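Local coordinates for protein diketoreductase (Acinetobacter baylyi, PDB 4E12) that reduces dicarbonyl compounds with NADH and probably acts as a (3S)-3-hydroxyacyl-CoA dehydrogenase of fatty acid beta-oxidation, at residues Pro215-Ile218 and Asp219-Trp222; Ile235-Ile238 and Val239-Thr243. All blocks are in the same frame, centred on the assembly; numbering follows the deposited sequence.

Contact 1: Pro215-Ile218 and Asp219-Trp222; sequences PETI and DKTW
Thr217 and Thr221 meet one turn apart in a local contact within the first turns of helix 215-226, in the C-terminal helical domain and against the second subunit. Thr217 O takes two bonds from Thr221: the backbone N at 3.1 Å and the hydroxyl OG1 at 2.8 Å. The two donors come from opposite faces of the carbonyl plane, tilted from it by 30° and 28°. With OG1 anti to its own carbonyl carbon, Thr221 directs its hydroxyl back along the helix, which makes the second bond possible. The other backbone bonds of these turns are regular: Asp219 N to Pro215 O, Lys220 N to Glu216 O and Trp222 N to Ile218 O.

Lys220 leaves the helix with CG between its backbone N and carbonyl carbon (chi1 69°), which lays CG 3.4 Å from Glu216 O and 3.5 Å from Thr217 O. From there the extended chain runs back beside Thr217, CE coming within 4.4 Å of Thr217 OG1. That hydroxyl has its polar partner in Asp214, just before the helix. Ile218 faces helix 193-209 of its own chain.

Asp219 brings CG of its carboxylate to 3.5 Å from Pro215 O; beyond it, OD1 accepts from Phe233 N, and OD2 bonds to Tyr281 OH. The second bond to Thr217 O thus pairs the buried Thr221 hydroxyl within its own helix, at a place where Thr217 and Thr221 pack on Ile182 of the second subunit.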
loop_
_atom_site.group_PDB
_atom_site.type_symbol
_atom_site.label_atom_id
_atom_site.label_comp_id
_atom_site.label_asym_id
_atom_site.label_seq_id
_atom_site.Cartn_x
_atom_site.Cartn_y
_atom_site.Cartn_z
ATOM N N PRO A 215 -13.604 8.775 -1.890
ATOM C CA PRO A 215 -12.986 7.684 -1.113
ATOM C C PRO A 215 -13.310 6.276 -1.564
ATOM O O PRO A 215 -12.434 5.410 -1.582
ATOM C CB PRO A 215 -13.508 7.912 0.312
ATOM C CG PRO A 215 -13.792 9.342 0.373
ATOM C CD PRO A 215 -14.337 9.700 -1.008
ATOM N N GLU A 216 -14.572 6.040 -1.898
ATOM C CA GLU A 216 -15.006 4.733 -2.359
ATOM C C GLU A 216 -14.238 4.330 -3.613
ATOM O O GLU A 216 -13.822 3.182 -3.760
ATOM C CB GLU A 216 -16.525 4.735 -2.628
ATOM C CG GLU A 216 -17.392 4.995 -1.388
ATOM C CD GLU A 216 -17.367 6.447 -0.880
ATOM O OE1 GLU A 216 -16.789 7.335 -1.550
ATOM O OE2 GLU A 216 -17.936 6.696 0.209
ATOM N N THR A 217 -14.043 5.279 -4.525
ATOM C CA THR A 217 -13.358 4.973 -5.759
ATOM C C THR A 217 -11.876 4.672 -5.508
ATOM O O THR A 217 -11.294 3.760 -6.101
ATOM C CB THR A 217 -13.486 6.154 -6.721
ATOM O OG1 THR A 217 -14.866 6.352 -7.007
ATOM C CG2 THR A 217 -12.760 5.883 -8.012
ATOM N N ILE A 218 -11.268 5.442 -4.625
ATOM C CA ILE A 218 -9.848 5.264 -4.319
ATOM C C ILE A 218 -9.658 3.896 -3.658
ATOM O O ILE A 218 -8.759 3.129 -4.029
ATOM C CB ILE A 218 -9.359 6.434 -3.435
ATOM C CG1 ILE A 218 -9.559 7.752 -4.204
ATOM C CG2 ILE A 218 -7.926 6.229 -2.999
ATOM C CD1 ILE A 218 -9.273 9.004 -3.415
ATOM N N ASP A 219 -10.528 3.573 -2.702
ATOM C CA ASP A 219 -10.425 2.294 -2.017
ATOM C C ASP A 219 -10.643 1.099 -2.941
ATOM O O ASP A 219 -9.866 0.145 -2.878
ATOM C CB ASP A 219 -11.364 2.205 -0.814
ATOM C CG ASP A 219 -10.879 3.024 0.374
ATOM O OD1 ASP A 219 -9.784 3.623 0.299
ATOM O OD2 ASP A 219 -11.589 3.055 1.398
ATOM N N LYS A 220 -11.683 1.125 -3.784
ATOM C CA LYS A 220 -11.917 -0.031 -4.652
ATOM C C LYS A 220 -10.745 -0.210 -5.634
ATOM O O LYS A 220 -10.336 -1.333 -5.952
ATOM C CB LYS A 220 -13.288 0.010 -5.362
ATOM C CG LYS A 220 -13.482 1.067 -6.426
ATOM C CD LYS A 220 -14.895 0.960 -7.033
ATOM C CE LYS A 220 -15.162 2.076 -8.040
ATOM N NZ LYS A 220 -16.539 2.014 -8.593
ATOM N N THR A 221 -10.166 0.900 -6.073
ATOM C CA THR A 221 -9.000 0.811 -6.927
ATOM C C THR A 221 -7.883 0.046 -6.236
ATOM O O THR A 221 -7.247 -0.812 -6.848
ATOM C CB THR A 221 -8.466 2.188 -7.315
ATOM O OG1 THR A 221 -9.482 2.924 -8.004
ATOM C CG2 THR A 221 -7.253 2.033 -8.211
ATOM N N TRP A 222 -7.615 0.366 -4.972
ATOM C CA TRP A 222 -6.551 -0.315 -4.244
ATOM C C TRP A 222 -6.855 -1.783 -4.018
ATOM O O TRP A 222 -5.971 -2.635 -4.169
ATOM C CB TRP A 222 -6.277 0.364 -2.907
ATOM C CG TRP A 222 -5.048 -0.138 -2.221
ATOM C CD1 TRP A 222 -4.998 -0.825 -1.041
ATOM C CD2 TRP A 222 -3.681 0.017 -2.654
ATOM N NE1 TRP A 222 -3.695 -1.088 -0.702
ATOM C CE2 TRP A 222 -2.864 -0.582 -1.669
ATOM C CE3 TRP A 222 -3.072 0.608 -3.772
ATOM C CZ2 TRP A 222 -1.457 -0.601 -1.765
ATOM C CZ3 TRP A 222 -1.695 0.586 -3.869
ATOM C CH2 TRP A 222 -0.896 -0.011 -2.873
#

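Contact 2: Ile235-Ile238 and Val239-Thr243; sequences IFDI and VGLTT. With SO4 (sulfate ion), chain I.
Phe236 and Leu241 meet across the junction of two consecutive helices, 232-239 and 241-249, where Gly240 ends one and is the N-cap residue of the next. The last turn of the first helix closes with Val239 N bonded to Ile235 O and Gly240 N bonded to Phe236 O. Gly240 then turns the chain with a positive phi of 107°; at its backbone angles a CB would press on the carbonyl O of Val239, and glycine has none.

Leu241 reaches back over the break. Its CD2 lies 3.3 Å from Phe236 O and 3.7 Å from Phe236 CB, meeting the base of that side chain, while the ring goes on to meet Phe258. Asp237 and Leu241 lie side by side and point the same way, OD1 being 3.9 Å from Leu241 CD2. The carboxylate is gripped by the C-terminal tail: OD1 accepts from Phe280 N, and OD2 from Tyr281 N while also bonding to Tyr283 OH. Val239, with CG1 anti to the backbone N (chi1 177°) and CG2 anti to the carbonyl carbon, brings CG2 to 3.2 Å from Ile235 O and 4.1 Å from Ile235 CG2.

A sulfate ion, probably from the crystallisation liquor, lies at the second helix. Thr243 N and Thr243 OG1 bond to sulfate O4 at 3.1 and 3.0 Å, but the fit beside Thr242 is too tight and the ion's exact position is doubtful. The junction is one in which a positive-phi glycine ends one helix and caps the next, with an anion at the second helix's N-terminal end, where the helix dipole would favour it.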
loop_
_atom_site.group_PDB
_atom_site.type_symbol
_atom_site.label_atom_id
_atom_site.label_comp_id
_atom_site.label_asym_id
_atom_site.label_seq_id
_atom_site.Cartn_x
_atom_site.Cartn_y
_atom_site.Cartn_z
ATOM N N ILE A 235 -8.642 1.995 5.933
ATOM C CA ILE A 235 -7.493 2.026 6.844
ATOM C C ILE A 235 -7.498 3.282 7.709
ATOM O O ILE A 235 -7.268 3.177 8.914
ATOM C CB ILE A 235 -6.141 1.889 6.089
ATOM C CG1 ILE A 235 -6.073 0.529 5.388
ATOM C CG2 ILE A 235 -4.962 2.121 7.035
ATOM C CD1 ILE A 235 -4.800 0.285 4.578
ATOM N N PHE A 236 -7.755 4.465 7.135
ATOM C CA PHE A 236 -7.895 5.691 7.954
ATOM C C PHE A 236 -8.923 5.552 9.075
ATOM O O PHE A 236 -8.718 6.050 10.190
ATOM C CB PHE A 236 -8.311 6.917 7.114
ATOM C CG PHE A 236 -7.167 7.622 6.436
ATOM C CD1 PHE A 236 -7.163 7.805 5.052
ATOM C CD2 PHE A 236 -6.097 8.107 7.183
ATOM C CE1 PHE A 236 -6.096 8.474 4.414
ATOM C CE2 PHE A 236 -5.024 8.777 6.563
ATOM C CZ PHE A 236 -5.026 8.958 5.171
ATOM N N ASP A 237 -10.056 4.940 8.769
ATOM C CA ASP A 237 -11.072 4.705 9.805
ATOM C C ASP A 237 -10.532 3.841 10.952
ATOM O O ASP A 237 -10.844 4.077 12.117
ATOM C CB ASP A 237 -12.349 4.085 9.231
ATOM C CG ASP A 237 -13.189 5.072 8.435
ATOM O OD1 ASP A 237 -12.948 6.291 8.519
ATOM O OD2 ASP A 237 -14.112 4.623 7.726
ATOM N N ILE A 238 -9.728 2.841 10.621
ATOM C CA ILE A 238 -9.143 1.958 11.619
ATOM C C ILE A 238 -8.095 2.669 12.466
ATOM O O ILE A 238 -8.087 2.531 13.693
ATOM C CB ILE A 238 -8.547 0.715 10.940
ATOM C CG1 ILE A 238 -9.684 -0.103 10.337
ATOM C CG2 ILE A 238 -7.708 -0.073 11.927
ATOM C CD1 ILE A 238 -9.258 -1.200 9.444
ATOM N N VAL A 239 -7.222 3.425 11.813
ATOM C CA VAL A 239 -6.244 4.257 12.505
ATOM C C VAL A 239 -6.960 5.173 13.489
ATOM O O VAL A 239 -6.530 5.341 14.634
ATOM C CB VAL A 239 -5.454 5.144 11.505
ATOM C CG1 VAL A 239 -4.490 6.071 12.245
ATOM C CG2 VAL A 239 -4.681 4.272 10.538
ATOM N N GLY A 240 -8.064 5.754 13.036
ATOM C CA GLY A 240 -8.732 6.760 13.829
ATOM C C GLY A 240 -8.488 8.094 13.178
ATOM O O GLY A 240 -7.343 8.430 12.850
ATOM N N LEU A 241 -9.547 8.847 12.953
ATOM C CA LEU A 241 -9.379 10.085 12.216
ATOM C C LEU A 241 -8.818 11.196 13.090
ATOM O O LEU A 241 -8.131 12.097 12.596
ATOM C CB LEU A 241 -10.674 10.473 11.517
ATOM C CG LEU A 241 -11.278 9.438 10.561
ATOM C CD1 LEU A 241 -12.451 10.114 9.831
ATOM C CD2 LEU A 241 -10.223 8.920 9.571
ATOM N N THR A 242 -9.069 11.135 14.393
ATOM C CA THR A 242 -8.458 12.120 15.269
ATOM C C THR A 242 -6.939 11.930 15.197
ATOM O O THR A 242 -6.171 12.893 15.115
ATOM C CB THR A 242 -8.941 12.005 16.753
ATOM O OG1 THR A 242 -8.364 10.849 17.363
ATOM C CG2 THR A 242 -10.448 11.858 16.806
ATOM N N THR A 243 -6.509 10.675 15.195
ATOM C CA THR A 243 -5.091 10.348 15.068
ATOM C C THR A 243 -4.541 10.788 13.713
ATOM O O THR A 243 -3.456 11.375 13.633
ATOM C CB THR A 243 -4.854 8.836 15.256
ATOM O OG1 THR A 243 -5.336 8.438 16.550
ATOM C CG2 THR A 243 -3.374 8.510 15.132
HETATM S S SO4 I . -9.446 8.126 17.171
HETATM O O1 SO4 I . -10.605 8.967 16.845
HETATM O O2 SO4 I . -9.798 6.701 17.043
HETATM O O3 SO4 I . -9.035 8.398 18.558
HETATM O O4 SO4 I . -8.335 8.448 16.253
#

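In the fold
Contact 1 closes before contact 2 opens along the chain, and both belong to the C-terminal helical domain. Contact 1 sits within helix 215-226; contact 2 spans the end of the following helix, 232-239, and the start of helix 241-249. Their centres are 16 Å apart and their nearest atoms about 6 Å, so they do not touch. Helix 193-209 packs against both. Contact 1 lies away from the NAD(+) site, on the side packed against the second subunit, whereas contact 2 touches no other chain and sits nearer the cofactor side, the Val239 side chain about 11 Å from that of NAD(+)-binding Ser122. The chain's last residues tie both, bonding to an aspartate in each.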